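Local coordinates for ATP-dependent Clp protease proteolytic subunit (Plasmodium falciparum, PDB 4GM2), which is the inactive subunit of the apicoplast caseinolytic protease complex, a ClpP-like chain that forms seven-membered assemblies and probably contributes to the wall of the proteolytic chamber, at residues R29-S34 with I61-N66; Y51-S56 with Y94-V99; I65-D70 with G109-L114; G105-I110 with S129-N134. All blocks are in the same frame, centred on the assembly; numbering follows the deposited sequence.

From the N terminus, interaction 1 closes first: strands 30-33 and 61-67 pair after the chain has passed through helix 39-55. Interaction 2 starts on that helix and returns at the loop 94-99, so it crosses interaction 1. It also crosses interaction 3, which starts at the end of strand 61-67 and closes on helix 110-116. Interaction 4 begins where interaction 3 ends, sharing Gly109 and Ile110, and pairs strands 106-108 and 130-133. Interactions 1 and 3 share Ile65 and Asn66. Asn66 OD1 also bonds to Lys106 N, joining the parallel sheet to the smaller mixed sheet. Interactions 2 and 4 lie on opposite sides of the chain's centre.

Interaction 1 (R29-S34 with I61-N66); sequences RIIFLS and IHLYIN
Strands 30-33 and 61-66 run parallel, with axes 4.7 Å apart at closest approach and 13° between their directions. Five backbone hydrogen bonds join them: His62 N to Arg29 O, Ile31 N to His62 O, Tyr64 N to Ile31 O, Leu33 N to Tyr64 O, and Asn66 N to Leu33 O. Ile30, Phe32, His62 and Tyr64 share one face of the sheet. There, Ile30 CG2 lies 3.6 Å from Tyr64 CD1 and approaches the ring at a slant. Phe32 CG is anti to the backbone N (chi1 -178°). This turns the ring edge to its partner, with CD1 3.7 Å from Tyr64 CB and Tyr64 O in the ring plane. Ser34 CB lies over one face of the Phe32 ring, near its rim. On the opposite face of the sheet, Ile31 CG2 meets Leu63 CD1 at 3.6 Å, and Ile31 CD1 reaches Ile61 CG2. At the strand start, the Arg29 chain crosses Ile61 at about a right angle. Its guanidinium is held by carbonyls of Leu52, Lys59 and Pro60. Tyr64 OH bonds to Tyr54 OH of the second subunit, and His62 ND1 to Tyr102 OH. The pair forms a beta-alpha-beta unit with helix 39-55, which packs on Ile31 and Leu33. Helix 110-116 also touches the Leu33, Leu63 and Ile65 face, while strand 99-103 continues the sheet beyond strand 61-67.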
loop_
_atom_site.group_PDB
_atom_site.type_symbol
_atom_site.label_atom_id
_atom_site.label_comp_id
_atom_site.label_asym_id
_atom_site.label_seq_id
_atom_site.Cartn_x
_atom_site.Cartn_y
_atom_site.Cartn_z
ATOM N N ARG A 29 -24.166 -5.770 -9.745
ATOM C CA ARG A 29 -24.205 -5.346 -11.153
ATOM C C ARG A 29 -24.392 -3.827 -11.310
ATOM O O ARG A 29 -25.096 -3.353 -12.211
ATOM C CB ARG A 29 -25.258 -6.132 -11.944
ATOM C CG ARG A 29 -24.948 -7.612 -12.065
ATOM C CD ARG A 29 -26.018 -8.368 -12.842
ATOM N NE ARG A 29 -25.888 -8.243 -14.297
ATOM C CZ ARG A 29 -24.953 -8.847 -15.033
ATOM N NH1 ARG A 29 -24.030 -9.615 -14.464
ATOM N NH2 ARG A 29 -24.930 -8.671 -16.348
ATOM N N ILE A 30 -23.747 -3.070 -10.429
ATOM C CA ILE A 30 -23.769 -1.611 -10.510
ATOM C C ILE A 30 -22.422 -1.063 -10.982
ATOM O O ILE A 30 -21.367 -1.420 -10.458
ATOM C CB ILE A 30 -24.163 -0.966 -9.156
ATOM C CG1 ILE A 30 -25.562 -1.421 -8.729
ATOM C CG2 ILE A 30 -24.100 0.555 -9.242
ATOM C CD1 ILE A 30 -25.925 -1.060 -7.305
ATOM N N ILE A 31 -22.471 -0.209 -11.994
ATOM C CA ILE A 31 -21.321 0.608 -12.375
ATOM C C ILE A 31 -21.690 2.046 -12.034
ATOM O O ILE A 31 -22.695 2.578 -12.533
ATOM C CB ILE A 31 -20.990 0.481 -13.879
ATOM C CG1 ILE A 31 -20.546 -0.941 -14.211
ATOM C CG2 ILE A 31 -19.894 1.459 -14.272
ATOM C CD1 ILE A 31 -20.679 -1.292 -15.674
ATOM N N PHE A 32 -20.895 2.667 -11.168
ATOM C CA PHE A 32 -21.176 4.034 -10.739
ATOM C C PHE A 32 -20.130 5.012 -11.269
ATOM O O PHE A 32 -19.053 5.149 -10.690
ATOM C CB PHE A 32 -21.294 4.094 -9.205
ATOM C CG PHE A 32 -21.628 5.462 -8.652
ATOM C CD1 PHE A 32 -22.226 6.447 -9.444
ATOM C CD2 PHE A 32 -21.374 5.752 -7.312
ATOM C CE1 PHE A 32 -22.535 7.695 -8.919
ATOM C CE2 PHE A 32 -21.682 6.998 -6.782
ATOM C CZ PHE A 32 -22.266 7.969 -7.586
ATOM N N LEU A 33 -20.444 5.680 -12.379
ATOM C CA LEU A 33 -19.589 6.756 -12.878
ATOM C C LEU A 33 -19.865 7.998 -12.050
ATOM O O LEU A 33 -20.956 8.563 -12.124
ATOM C CB LEU A 33 -19.833 7.029 -14.366
ATOM C CG LEU A 33 -19.198 8.291 -14.982
ATOM C CD1 LEU A 33 -17.682 8.300 -14.844
ATOM C CD2 LEU A 33 -19.596 8.456 -16.441
ATOM N N SER A 34 -18.879 8.406 -11.256
ATOM C CA SER A 34 -19.057 9.505 -10.305
ATOM C C SER A 34 -17.922 10.515 -10.366
ATOM O O SER A 34 -17.591 11.145 -9.363
ATOM C CB SER A 34 -19.171 8.955 -8.888
ATOM O OG SER A 34 -18.030 8.184 -8.567
ATOM N N ILE A 61 -27.702 -4.452 -16.260
ATOM C CA ILE A 61 -26.600 -3.741 -15.619
ATOM C C ILE A 61 -27.046 -2.307 -15.319
ATOM O O ILE A 61 -27.680 -1.661 -16.153
ATOM C CB ILE A 61 -25.337 -3.756 -16.500
ATOM C CG1 ILE A 61 -24.832 -5.195 -16.659
ATOM C CG2 ILE A 61 -24.254 -2.856 -15.914
ATOM C CD1 ILE A 61 -23.836 -5.389 -17.782
ATOM N N HIS A 62 -26.722 -1.826 -14.124
ATOM C CA HIS A 62 -27.187 -0.521 -13.679
ATOM C C HIS A 62 -26.079 0.488 -13.689
ATOM O O HIS A 62 -25.230 0.515 -12.791
ATOM C CB HIS A 62 -27.819 -0.630 -12.299
ATOM C CG HIS A 62 -28.963 -1.612 -12.238
ATOM N ND1 HIS A 62 -30.229 -1.269 -12.533
ATOM C CD2 HIS A 62 -28.986 -2.968 -11.918
ATOM C CE1 HIS A 62 -31.028 -2.343 -12.404
ATOM N NE2 HIS A 62 -30.266 -3.384 -12.028
ATOM N N LEU A 63 -26.082 1.325 -14.722
ATOM C CA LEU A 63 -25.073 2.361 -14.890
ATOM C C LEU A 63 -25.537 3.682 -14.289
ATOM O O LEU A 63 -26.348 4.395 -14.879
ATOM C CB LEU A 63 -24.732 2.540 -16.374
ATOM C CG LEU A 63 -23.705 3.605 -16.766
ATOM C CD1 LEU A 63 -22.386 3.404 -16.043
ATOM C CD2 LEU A 63 -23.495 3.599 -18.270
ATOM N N TYR A 64 -25.018 3.999 -13.108
ATOM C CA TYR A 64 -25.328 5.261 -12.450
ATOM C C TYR A 64 -24.328 6.325 -12.881
ATOM O O TYR A 64 -23.116 6.083 -12.893
ATOM C CB TYR A 64 -25.320 5.095 -10.928
ATOM C CG TYR A 64 -26.509 4.338 -10.385
ATOM C CD1 TYR A 64 -26.538 2.941 -10.386
ATOM C CD2 TYR A 64 -27.606 5.017 -9.866
ATOM C CE1 TYR A 64 -27.630 2.246 -9.889
ATOM C CE2 TYR A 64 -28.703 4.332 -9.368
ATOM C CZ TYR A 64 -28.710 2.949 -9.380
ATOM O OH TYR A 64 -29.797 2.276 -8.881
ATOM N N ILE A 65 -24.837 7.500 -13.235
ATOM C CA ILE A 65 -23.996 8.557 -13.788
ATOM C C ILE A 65 -24.117 9.862 -13.021
ATOM O O ILE A 65 -25.213 10.395 -12.847
ATOM C CB ILE A 65 -24.289 8.793 -15.287
ATOM C CG1 ILE A 65 -23.924 7.545 -16.101
ATOM C CG2 ILE A 65 -23.515 9.998 -15.800
ATOM C CD1 ILE A 65 -24.466 7.540 -17.512
ATOM N N ASN A 66 -22.976 10.355 -12.551
ATOM C CA ASN A 66 -22.860 11.696 -11.991
ATOM C C ASN A 66 -21.516 12.265 -12.427
ATOM O O ASN A 66 -20.523 12.170 -11.704
ATOM C CB ASN A 66 -22.982 11.663 -10.467
ATOM C CG ASN A 66 -23.111 13.048 -9.857
ATOM O OD1 ASN A 66 -23.474 14.009 -10.531
ATOM N ND2 ASN A 66 -22.817 13.151 -8.568
#

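Interaction 2 (Y51-S56 with Y94-V99); sequences YLEYES and YISSDV
Glu53 OE1 is gripped by two groups of Ser97. The backbone N lies 3.1 Å from Glu53 OE1, on the syn side of the carboxylate and 22° out of its plane. Ser97 OG is 2.9 Å from the same oxygen. Glu53 OE2 is met in a similar way by Ser96, but from another direction: Ser96 N comes from above the carboxylate plane, at 3.1 Å from OE2. Ser96 OG is 2.7 Å from OE2. Both hydroxyls also bond to Lys57 O. The two backbone N-H groups give the buried carboxylate a donor at each oxygen, which probably helps to keep it ionised. The Glu53 chain leaves the helix with CG anti to the backbone N (chi1 170°). It then bends at chi2, which brings the acid group across to the loop. Its aliphatic part runs past Ile95 in the opposite direction, with Glu53 CG 3.6 Å from Ile95 CG2. The contact thus fastens the last turn of helix 39-55 to the loop that leads out of helix 81-94. Ser97 and Ile95 also rest on Ile61 at the start of strand 61-67. On the subunit boundary, Ile95 O accepts a bond from Lys204 NZ of the third subunit. The loop then runs on into strand 99-103 of the parallel sheet.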
loop_
_atom_site.group_PDB
_atom_site.type_symbol
_atom_site.label_atom_id
_atom_site.label_comp_id
_atom_site.label_asym_id
_atom_site.label_seq_id
_atom_site.Cartn_x
_atom_site.Cartn_y
_atom_site.Cartn_z
ATOM N N TYR A 51 -16.880 -7.704 -17.807
ATOM C CA TYR A 51 -16.875 -8.629 -16.678
ATOM C C TYR A 51 -18.277 -9.090 -16.308
ATOM O O TYR A 51 -18.499 -10.281 -16.121
ATOM C CB TYR A 51 -16.174 -8.040 -15.454
ATOM C CG TYR A 51 -16.338 -8.909 -14.232
ATOM C CD1 TYR A 51 -15.539 -10.033 -14.045
ATOM C CD2 TYR A 51 -17.312 -8.623 -13.276
ATOM C CE1 TYR A 51 -15.699 -10.845 -12.934
ATOM C CE2 TYR A 51 -17.479 -9.427 -12.165
ATOM C CZ TYR A 51 -16.670 -10.534 -11.998
ATOM O OH TYR A 51 -16.832 -11.333 -10.891
ATOM N N LEU A 52 -19.208 -8.142 -16.203
ATOM C CA LEU A 52 -20.587 -8.446 -15.816
ATOM C C LEU A 52 -21.296 -9.302 -16.860
ATOM O O LEU A 52 -22.030 -10.229 -16.510
ATOM C CB LEU A 52 -21.385 -7.166 -15.538
ATOM C CG LEU A 52 -20.976 -6.365 -14.297
ATOM C CD1 LEU A 52 -21.671 -5.015 -14.280
ATOM C CD2 LEU A 52 -21.254 -7.132 -13.012
ATOM N N GLU A 53 -21.067 -8.986 -18.134
ATOM C CA GLU A 53 -21.649 -9.742 -19.234
ATOM C C GLU A 53 -21.184 -11.201 -19.230
ATOM O O GLU A 53 -21.981 -12.095 -19.510
ATOM C CB GLU A 53 -21.349 -9.063 -20.579
ATOM C CG GLU A 53 -21.702 -9.884 -21.819
ATOM C CD GLU A 53 -23.200 -10.002 -22.082
ATOM O OE1 GLU A 53 -23.997 -9.341 -21.400
ATOM O OE2 GLU A 53 -23.593 -10.754 -22.991
ATOM N N TYR A 54 -19.905 -11.424 -18.911
ATOM C CA TYR A 54 -19.307 -12.765 -18.831
ATOM C C TYR A 54 -19.789 -13.542 -17.611
ATOM O O TYR A 54 -19.890 -14.772 -17.639
ATOM C CB TYR A 54 -17.777 -12.672 -18.792
ATOM C CG TYR A 54 -17.105 -12.752 -20.146
ATOM C CD1 TYR A 54 -16.431 -13.912 -20.541
ATOM C CD2 TYR A 54 -17.137 -11.669 -21.038
ATOM C CE1 TYR A 54 -15.807 -13.991 -21.780
ATOM C CE2 TYR A 54 -16.518 -11.741 -22.279
ATOM C CZ TYR A 54 -15.855 -12.903 -22.645
ATOM O OH TYR A 54 -15.241 -12.983 -23.875
ATOM N N GLU A 55 -20.069 -12.815 -16.537
ATOM C CA GLU A 55 -20.537 -13.417 -15.301
ATOM C C GLU A 55 -21.985 -13.886 -15.455
ATOM O O GLU A 55 -22.311 -15.008 -15.078
ATOM C CB GLU A 55 -20.398 -12.421 -14.148
ATOM C CG GLU A 55 -19.828 -13.015 -12.872
ATOM C CD GLU A 55 -20.844 -13.830 -12.098
ATOM O OE1 GLU A 55 -20.482 -14.925 -11.616
ATOM O OE2 GLU A 55 -22.006 -13.377 -11.973
ATOM N N SER A 56 -22.834 -13.027 -16.023
ATOM C CA SER A 56 -24.252 -13.323 -16.249
ATOM C C SER A 56 -24.730 -12.714 -17.562
ATOM O O SER A 56 -24.523 -11.527 -17.823
ATOM C CB SER A 56 -25.108 -12.814 -15.094
ATOM O OG SER A 56 -24.714 -13.417 -13.881
ATOM N N TYR A 94 -23.327 -4.187 -28.067
ATOM C CA TYR A 94 -22.956 -5.571 -28.398
ATOM C C TYR A 94 -23.475 -6.558 -27.365
ATOM O O TYR A 94 -24.077 -7.561 -27.737
ATOM C CB TYR A 94 -21.437 -5.749 -28.561
ATOM C CG TYR A 94 -20.982 -7.206 -28.570
ATOM O OH TYR A 94 -17.341 -9.367 -26.452
ATOM N N ILE A 95 -23.235 -6.276 -26.083
ATOM C CA ILE A 95 -23.556 -7.220 -25.007
ATOM C C ILE A 95 -25.056 -7.489 -24.891
ATOM O O ILE A 95 -25.877 -6.630 -25.228
ATOM C CB ILE A 95 -22.977 -6.797 -23.633
ATOM C CG1 ILE A 95 -23.575 -5.472 -23.150
ATOM C CG2 ILE A 95 -21.456 -6.752 -23.676
ATOM C CD1 ILE A 95 -23.342 -5.207 -21.678
ATOM N N SER A 96 -25.402 -8.684 -24.413
ATOM C CA SER A 96 -26.799 -9.097 -24.326
ATOM C C SER A 96 -27.513 -8.477 -23.134
ATOM O O SER A 96 -28.730 -8.285 -23.172
ATOM C CB SER A 96 -26.911 -10.615 -24.276
ATOM O OG SER A 96 -26.219 -11.136 -23.163
ATOM N N SER A 97 -26.753 -8.179 -22.081
ATOM C CA SER A 97 -27.297 -7.551 -20.882
ATOM C C SER A 97 -27.725 -6.132 -21.198
ATOM O O SER A 97 -26.933 -5.348 -21.716
ATOM C CB SER A 97 -26.254 -7.527 -19.765
ATOM O OG SER A 97 -25.940 -8.828 -19.309
ATOM N N ASP A 98 -28.986 -5.818 -20.912
ATOM C CA ASP A 98 -29.484 -4.452 -21.024
ATOM C C ASP A 98 -28.776 -3.621 -19.976
ATOM O O ASP A 98 -28.590 -4.078 -18.848
ATOM C CB ASP A 98 -30.999 -4.393 -20.779
ATOM C CG ASP A 98 -31.805 -5.151 -21.828
ATOM O OD1 ASP A 98 -31.322 -5.308 -22.970
ATOM O OD2 ASP A 98 -32.935 -5.583 -21.512
ATOM N N VAL A 99 -28.369 -2.408 -20.335
ATOM C CA VAL A 99 -27.862 -1.489 -19.318
ATOM C C VAL A 99 -28.843 -0.334 -19.103
ATOM O O VAL A 99 -29.209 0.379 -20.045
ATOM C CB VAL A 99 -26.387 -1.030 -19.550
ATOM C CG1 VAL A 99 -25.673 -1.931 -20.553
ATOM C CG2 VAL A 99 -26.293 0.420 -19.977
#

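Interaction 3 (I65-D70 with G109-L114); sequences INSTGD and GIACIL
Ile110 lies over one face of the flat peptide group between Gly69 and Asp70, displaced away from its carbonyl oxygen. Its CG1 is 3.7 Å from Asp70 N and 3.8 Å from Gly69 CA. The Asp70 carboxylate takes little part: Ile110 CD1 touches Asp70 at CB, 3.7 Å away, while Asp70 OD2 bonds to Tyr137 OH. The Ile110 CG1 branch stands between its own backbone N and carbonyl carbon (chi1 60°), which aims CD1 at the Asp70 side. One residue on, Ala111 CB fits against Ser67, at 3.8 Å from Ser67 CB. Ser67 OG accepts a hydrogen bond from Gly69 N, 3.0 Å away, forming an ST turn that shapes the chain as it leaves the strand. Ser67 OG also bonds to Ser35 O. Further back, Ile65 CD1 comes to 4.1 Å from Leu114 CG, and Ile65 CG2 faces Ala111 CB. No hydrogen bond spans the two segments; they meet by van der Waals contact. By analogy with active ClpP, Gly69 and the start of this helix probably correspond to the oxyanion-hole region, consistent with a ClpP-type fold kept in an inactive subunit. Strand 65-67 and helix 110-114 run nearly antiparallel, at 170°, with axes 9.1 Å apart. Helix 81-94 flanks the contact through Ile82 and Val85 on Ile110, and helix 148-170 packs on Ile113. Strand 106-108 pairs by its backbone with Ser67 and leads into helix 110-116.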
loop_
_atom_site.group_PDB
_atom_site.type_symbol
_atom_site.label_atom_id
_atom_site.label_comp_id
_atom_site.label_asym_id
_atom_site.label_seq_id
_atom_site.Cartn_x
_atom_site.Cartn_y
_atom_site.Cartn_z
ATOM N N ILE A 65 -24.837 7.500 -13.235
ATOM C CA ILE A 65 -23.996 8.557 -13.788
ATOM C C ILE A 65 -24.117 9.862 -13.021
ATOM O O ILE A 65 -25.213 10.395 -12.847
ATOM C CB ILE A 65 -24.289 8.793 -15.287
ATOM C CG1 ILE A 65 -23.924 7.545 -16.101
ATOM C CG2 ILE A 65 -23.515 9.998 -15.800
ATOM C CD1 ILE A 65 -24.466 7.540 -17.512
ATOM N N ASN A 66 -22.976 10.355 -12.551
ATOM C CA ASN A 66 -22.860 11.696 -11.991
ATOM C C ASN A 66 -21.516 12.265 -12.427
ATOM O O ASN A 66 -20.523 12.170 -11.704
ATOM C CB ASN A 66 -22.982 11.663 -10.467
ATOM C CG ASN A 66 -23.111 13.048 -9.857
ATOM O OD1 ASN A 66 -23.474 14.009 -10.531
ATOM N ND2 ASN A 66 -22.817 13.151 -8.568
ATOM N N SER A 67 -21.490 12.844 -13.625
ATOM C CA SER A 67 -20.236 13.198 -14.289
ATOM C C SER A 67 -20.321 14.492 -15.090
ATOM O O SER A 67 -21.383 14.846 -15.609
ATOM C CB SER A 67 -19.812 12.061 -15.220
ATOM O OG SER A 67 -18.607 12.373 -15.893
ATOM N N THR A 68 -19.184 15.179 -15.192
ATOM C CA THR A 68 -19.058 16.386 -16.015
ATOM C C THR A 68 -18.398 16.070 -17.363
ATOM O O THR A 68 -17.952 16.970 -18.084
ATOM C CB THR A 68 -18.297 17.512 -15.279
ATOM O OG1 THR A 68 -17.009 17.041 -14.855
ATOM C CG2 THR A 68 -19.085 17.984 -14.061
ATOM N N GLY A 69 -18.350 14.781 -17.696
ATOM C CA GLY A 69 -17.842 14.325 -18.986
ATOM C C GLY A 69 -16.333 14.353 -19.081
ATOM O O GLY A 69 -15.642 13.863 -18.189
ATOM N N ASP A 70 -15.826 14.934 -20.166
ATOM C CA ASP A 70 -14.384 15.017 -20.410
ATOM C C ASP A 70 -13.762 16.342 -19.975
ATOM O O ASP A 70 -12.577 16.577 -20.211
ATOM C CB ASP A 70 -14.060 14.741 -21.883
ATOM C CG ASP A 70 -14.640 15.786 -22.825
ATOM O OD1 ASP A 70 -15.624 16.464 -22.458
ATOM O OD2 ASP A 70 -14.107 15.921 -23.948
ATOM N N GLY A 109 -21.840 16.696 -21.522
ATOM C CA GLY A 109 -21.029 16.326 -22.674
ATOM C C GLY A 109 -21.094 14.853 -23.011
ATOM O O GLY A 109 -22.162 14.322 -23.324
ATOM N N ILE A 110 -19.945 14.189 -22.943
ATOM C CA ILE A 110 -19.866 12.776 -23.302
ATOM C C ILE A 110 -20.599 11.899 -22.285
ATOM O O ILE A 110 -21.022 10.784 -22.605
ATOM C CB ILE A 110 -18.411 12.304 -23.532
ATOM C CG1 ILE A 110 -17.557 12.482 -22.267
ATOM C CG2 ILE A 110 -17.801 13.048 -24.715
ATOM C CD1 ILE A 110 -16.230 11.750 -22.299
ATOM N N ALA A 111 -20.765 12.417 -21.070
ATOM C CA ALA A 111 -21.540 11.728 -20.045
ATOM C C ALA A 111 -23.035 11.767 -20.367
ATOM O O ALA A 111 -23.778 10.858 -19.994
ATOM C CB ALA A 111 -21.265 12.320 -18.673
ATOM N N CYS A 112 -23.465 12.818 -21.067
ATOM C CA CYS A 112 -24.851 12.929 -21.532
ATOM C C CYS A 112 -25.138 11.927 -22.652
ATOM O O CYS A 112 -26.199 11.296 -22.668
ATOM C CB CYS A 112 -25.156 14.352 -21.997
ATOM S SG CYS A 112 -26.875 14.642 -22.473
ATOM N N ILE A 113 -24.194 11.794 -23.581
ATOM C CA ILE A 113 -24.259 10.784 -24.639
ATOM C C ILE A 113 -24.393 9.396 -24.013
ATOM O O ILE A 113 -25.250 8.593 -24.409
ATOM C CB ILE A 113 -22.995 10.831 -25.529
ATOM C CG1 ILE A 113 -22.929 12.157 -26.292
ATOM C CG2 ILE A 113 -22.959 9.652 -26.494
ATOM C CD1 ILE A 113 -21.556 12.487 -26.836
ATOM N N LEU A 114 -23.545 9.135 -23.025
ATOM C CA LEU A 114 -23.549 7.871 -22.307
ATOM C C LEU A 114 -24.895 7.595 -21.648
ATOM O O LEU A 114 -25.441 6.504 -21.795
ATOM C CB LEU A 114 -22.429 7.845 -21.267
ATOM C CG LEU A 114 -22.110 6.478 -20.667
ATOM C CD1 LEU A 114 -21.812 5.470 -21.767
ATOM C CD2 LEU A 114 -20.946 6.593 -19.695
#

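Interaction 4 (G105-I110 with S129-N134); sequences GKAYGI and SSFCLN
Gly105 and strand 106-108 pair in parallel with strand 130-133 through four backbone hydrogen bonds. Ser130 N gives to Gly105 O at 2.7 Å, and Ala107 N to Ser130 O at 2.9 Å. Cys132 N is longer, 3.3 Å from Ala107 O. Gly109 N reaches Cys132 O at 2.8 Å, with the donor above the carbonyl plane rather than on a lone pair. CA-H...O contacts run between these bonds, among them Phe131 CA to Ala107 O. Side-chain packing differs on the two faces of the sheet. On one, the Tyr108 ring is turned so that its edge faces Ser130, whose CB lies in the ring plane, 3.4 Å from Tyr108 OH. The same ring has CD1 3.5 Å from Cys132 CB, and Lys106 CB sits over one of its faces. Tyr108 CG is anti to the carbonyl carbon (chi1 -60°), which lets the ring reach back along the strand to Ser130. This is the parallel pair that, in ClpP-type folds, carries two catalytic positions just after its strands. Gly109 and Asn134 fall where active ClpP probably has its serine and histidine, consistent with the inactive state of this subunit. Gly109 is also the N-cap residue of helix 110-116. Asn134 ND2 approaches Gly109 CA at 3.4 Å. On the Ala107 and Phe131 face of the sheet, Ala107 CB meets the Phe131 ring at CD2, 3.7 Å away. Phe131 also packs on Phe187 of strand 185-188, which continues the sheet, and on Cys112 of helix 110-116. Tyr108 packs on Glu154 of the second subunit.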
loop_
_atom_site.group_PDB
_atom_site.type_symbol
_atom_site.label_atom_id
_atom_site.label_comp_id
_atom_site.label_asym_id
_atom_site.label_seq_id
_atom_site.Cartn_x
_atom_site.Cartn_y
_atom_site.Cartn_z
ATOM N N GLY A 105 -27.158 13.441 -10.763
ATOM C CA GLY A 105 -26.837 14.851 -10.562
ATOM C C GLY A 105 -26.473 15.560 -11.850
ATOM O O GLY A 105 -27.197 16.442 -12.305
ATOM N N LYS A 106 -25.346 15.169 -12.435
ATOM C CA LYS A 106 -24.850 15.775 -13.667
ATOM C C LYS A 106 -24.535 14.718 -14.721
ATOM O O LYS A 106 -24.014 13.647 -14.410
ATOM C CB LYS A 106 -23.592 16.605 -13.388
ATOM C CG LYS A 106 -23.825 17.862 -12.562
ATOM C CD LYS A 106 -22.530 18.417 -11.983
ATOM C CE LYS A 106 -22.041 17.587 -10.801
ATOM N NZ LYS A 106 -20.863 18.194 -10.120
ATOM N N ALA A 107 -24.859 15.025 -15.968
ATOM C CA ALA A 107 -24.425 14.219 -17.094
ATOM C C ALA A 107 -24.137 15.177 -18.236
ATOM O O ALA A 107 -25.002 15.454 -19.068
ATOM C CB ALA A 107 -25.487 13.201 -17.477
ATOM N N TYR A 108 -22.917 15.706 -18.242
ATOM C CA TYR A 108 -22.517 16.733 -19.196
ATOM C C TYR A 108 -21.650 16.168 -20.315
ATOM O O TYR A 108 -20.836 15.274 -20.090
ATOM C CB TYR A 108 -21.767 17.864 -18.488
ATOM C CG TYR A 108 -22.548 18.594 -17.412
ATOM C CD1 TYR A 108 -23.945 18.605 -17.404
ATOM C CD2 TYR A 108 -21.882 19.311 -16.420
ATOM C CE1 TYR A 108 -24.652 19.286 -16.427
ATOM C CE2 TYR A 108 -22.582 19.996 -15.438
ATOM C CZ TYR A 108 -23.965 19.981 -15.446
ATOM O OH TYR A 108 -24.659 20.659 -14.471
ATOM N N GLY A 109 -21.840 16.696 -21.522
ATOM C CA GLY A 109 -21.029 16.326 -22.674
ATOM C C GLY A 109 -21.094 14.853 -23.011
ATOM O O GLY A 109 -22.162 14.322 -23.324
ATOM N N ILE A 110 -19.945 14.189 -22.943
ATOM C CA ILE A 110 -19.866 12.776 -23.302
ATOM C C ILE A 110 -20.599 11.899 -22.285
ATOM O O ILE A 110 -21.022 10.784 -22.605
ATOM C CB ILE A 110 -18.411 12.304 -23.532
ATOM C CG1 ILE A 110 -17.557 12.482 -22.267
ATOM C CG2 ILE A 110 -17.801 13.048 -24.715
ATOM C CD1 ILE A 110 -16.230 11.750 -22.299
ATOM N N SER A 129 -31.500 16.657 -11.510
ATOM C CA SER A 129 -30.354 16.366 -12.367
ATOM C C SER A 129 -30.250 17.297 -13.575
ATOM O O SER A 129 -31.258 17.785 -14.079
ATOM C CB SER A 129 -30.387 14.907 -12.818
ATOM O OG SER A 129 -30.356 14.038 -11.699
ATOM N N SER A 130 -29.020 17.539 -14.024
ATOM C CA SER A 130 -28.759 18.370 -15.200
ATOM C C SER A 130 -28.081 17.580 -16.305
ATOM O O SER A 130 -27.313 16.647 -16.045
ATOM C CB SER A 130 -27.881 19.564 -14.839
ATOM O OG SER A 130 -28.408 20.256 -13.727
ATOM N N PHE A 131 -28.373 17.971 -17.539
ATOM C CA PHE A 131 -27.774 17.369 -18.716
ATOM C C PHE A 131 -27.287 18.472 -19.637
ATOM O O PHE A 131 -27.884 19.545 -19.704
ATOM C CB PHE A 131 -28.795 16.501 -19.446
ATOM C CG PHE A 131 -29.414 15.437 -18.589
ATOM C CD1 PHE A 131 -30.507 15.727 -17.779
ATOM C CD2 PHE A 131 -28.909 14.146 -18.594
ATOM C CE1 PHE A 131 -31.078 14.746 -16.984
ATOM C CE2 PHE A 131 -29.478 13.161 -17.801
ATOM C CZ PHE A 131 -30.563 13.463 -16.995
ATOM N N CYS A 132 -26.202 18.201 -20.349
ATOM C CA CYS A 132 -25.625 19.176 -21.255
ATOM C C CYS A 132 -25.045 18.510 -22.487
ATOM O O CYS A 132 -24.399 17.469 -22.390
ATOM C CB CYS A 132 -24.533 19.974 -20.547
ATOM S SG CYS A 132 -23.762 21.225 -21.592
ATOM N N LEU A 133 -25.291 19.114 -23.644
ATOM C CA LEU A 133 -24.589 18.753 -24.870
ATOM C C LEU A 133 -23.702 19.919 -25.301
ATOM O O LEU A 133 -24.174 21.048 -25.479
ATOM C CB LEU A 133 -25.568 18.364 -25.980
ATOM C CG LEU A 133 -26.351 17.054 -25.817
ATOM C CD1 LEU A 133 -27.535 17.010 -26.771
ATOM C CD2 LEU A 133 -25.459 15.834 -26.009
ATOM N N ASN A 134 -22.408 19.649 -25.432
ATOM C CA ASN A 134 -21.454 20.678 -25.824
ATOM C C ASN A 134 -21.519 20.943 -27.319
ATOM O O ASN A 134 -21.844 20.046 -28.106
ATOM C CB ASN A 134 -20.025 20.289 -25.431
ATOM C CG ASN A 134 -19.878 20.001 -23.947
ATOM O OD1 ASN A 134 -20.436 20.704 -23.103
ATOM N ND2 ASN A 134 -19.113 18.964 -23.624
#